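Local coordinates for protein thiamin pyrophosphokinase (Geobacillus thermodenitrificans, PDB 3K94) that probably transfers a pyrophosphate group from ATP to thiamine, making the cofactor thiamine diphosphate, at residues T160-T165 / S198-I203. Residues are numbered along the deposited sequence; the frame is centred on the assembly and turned at random.
Sequences TVAEFT and SFSEGI
Thr165 and Ser198 form an antiparallel hydrogen-bonded pair: Thr165 N reaches Ser198 O at 2.9 Å, and Ser198 N returns to Thr165 O at 3.0 Å. Further along, Ser200 N donates to Ala162 O (3.0 Å). Between these bonds Glu163, with positive phi, makes a kink; its extended side chain brings OE2 to a weak bond from Ser200 OG. Serine suits position 200, its short side chain pointing toward the other segment and giving OG that bond. Gly202 has backbone angles at which a CB would be jammed against Glu201 O, and it would also strike Thr160 O. Among the apolar groups, Val161 CG1, anti to its own N (chi1 163°), meets Phe199 CB at 3.7 Å, and CG2 comes to Ile203 O. An alanine in place of Val161 would probably open a gap beside Phe199 CB and next to Ile203 O. In the thiamine-binding domain, the contact joins strand 194-199 to the chain leading from strand 160-161 into strand 165-167; Phe199 packs on Tyr141 of strand 139-144, and Val161 and Phe164 on Ile178 of strand 178-179.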
# COMPACT_ATOMS: atom_id res chain seq x y z
N THR B 160 -9.64 -1.15 -18.13
CA THR B 160 -11.07 -1.33 -17.95
C THR B 160 -11.35 -2.71 -17.37
O THR B 160 -10.55 -3.63 -17.49
CB THR B 160 -11.86 -1.13 -19.27
OG1 THR B 160 -11.78 -2.31 -20.07
CG2 THR B 160 -11.32 0.05 -20.07
N VAL B 161 -12.49 -2.82 -16.71
CA VAL B 161 -12.98 -4.08 -16.18
C VAL B 161 -14.45 -4.20 -16.59
O VAL B 161 -15.27 -3.38 -16.18
CB VAL B 161 -12.87 -4.15 -14.66
CG1 VAL B 161 -13.74 -5.27 -14.10
CG2 VAL B 161 -11.40 -4.32 -14.23
N ALA B 162 -14.76 -5.20 -17.40
CA ALA B 162 -16.11 -5.28 -17.98
C ALA B 162 -17.03 -6.21 -17.22
O ALA B 162 -16.59 -7.15 -16.54
CB ALA B 162 -16.04 -5.70 -19.45
N GLU B 163 -18.33 -5.90 -17.34
CA GLU B 163 -19.42 -6.67 -16.77
C GLU B 163 -19.20 -7.03 -15.31
O GLU B 163 -19.41 -8.16 -14.89
CB GLU B 163 -19.69 -7.93 -17.60
CG GLU B 163 -19.96 -7.66 -19.08
CD GLU B 163 -20.14 -8.95 -19.86
OE1 GLU B 163 -20.86 -9.85 -19.37
OE2 GLU B 163 -19.58 -9.08 -20.97
N PHE B 164 -18.76 -6.05 -14.53
CA PHE B 164 -18.60 -6.26 -13.11
C PHE B 164 -19.96 -6.46 -12.44
O PHE B 164 -20.87 -5.64 -12.60
CB PHE B 164 -17.84 -5.09 -12.49
CG PHE B 164 -17.48 -5.31 -11.07
CD1 PHE B 164 -16.63 -6.36 -10.72
CD2 PHE B 164 -17.99 -4.50 -10.08
CE1 PHE B 164 -16.30 -6.57 -9.40
CE2 PHE B 164 -17.65 -4.71 -8.76
CZ PHE B 164 -16.79 -5.75 -8.42
N THR B 165 -20.11 -7.55 -11.70
CA THR B 165 -21.40 -7.89 -11.09
C THR B 165 -21.22 -8.40 -9.67
O THR B 165 -20.37 -9.26 -9.41
CB THR B 165 -22.13 -8.96 -11.93
OG1 THR B 165 -22.42 -8.43 -13.23
CG2 THR B 165 -23.43 -9.40 -11.24
N SER B 198 -18.01 -10.92 -10.09
CA SER B 198 -17.60 -11.50 -11.36
C SER B 198 -17.37 -10.41 -12.37
O SER B 198 -17.93 -9.32 -12.26
CB SER B 198 -18.64 -12.50 -11.88
OG SER B 198 -19.85 -11.85 -12.27
N PHE B 199 -16.56 -10.71 -13.37
CA PHE B 199 -16.30 -9.77 -14.44
C PHE B 199 -15.79 -10.57 -15.62
O PHE B 199 -15.24 -11.65 -15.44
CB PHE B 199 -15.30 -8.67 -14.02
CG PHE B 199 -13.98 -9.18 -13.48
CD1 PHE B 199 -13.89 -9.64 -12.17
CD2 PHE B 199 -12.84 -9.18 -14.27
CE1 PHE B 199 -12.68 -10.11 -11.66
CE2 PHE B 199 -11.61 -9.64 -13.76
CZ PHE B 199 -11.53 -10.11 -12.46
N SER B 200 -15.97 -10.04 -16.83
CA SER B 200 -15.67 -10.80 -18.03
C SER B 200 -14.36 -10.38 -18.68
O SER B 200 -13.78 -11.13 -19.47
CB SER B 200 -16.80 -10.66 -19.06
OG SER B 200 -16.81 -9.34 -19.58
N GLU B 201 -13.89 -9.18 -18.36
CA GLU B 201 -12.65 -8.67 -18.94
C GLU B 201 -11.84 -7.89 -17.92
O GLU B 201 -12.40 -7.23 -17.05
CB GLU B 201 -12.93 -7.76 -20.13
CG GLU B 201 -13.47 -8.46 -21.34
CD GLU B 201 -13.57 -7.53 -22.52
OE1 GLU B 201 -13.03 -6.41 -22.43
OE2 GLU B 201 -14.19 -7.92 -23.54
N GLY B 202 -10.52 -7.95 -18.06
CA GLY B 202 -9.62 -7.11 -17.29
C GLY B 202 -9.03 -7.76 -16.06
O GLY B 202 -9.05 -8.98 -15.91
N ILE B 203 -8.50 -6.92 -15.16
CA ILE B 203 -7.81 -7.39 -13.97
C ILE B 203 -8.21 -6.54 -12.79
O ILE B 203 -8.12 -5.31 -12.84
CB ILE B 203 -6.28 -7.29 -14.13
CG1 ILE B 203 -5.81 -7.99 -15.40
CG2 ILE B 203 -5.57 -7.87 -12.90
CD1 ILE B 203 -4.32 -8.00 -15.54
O HOH W 1 -20.11 -10.61 -14.83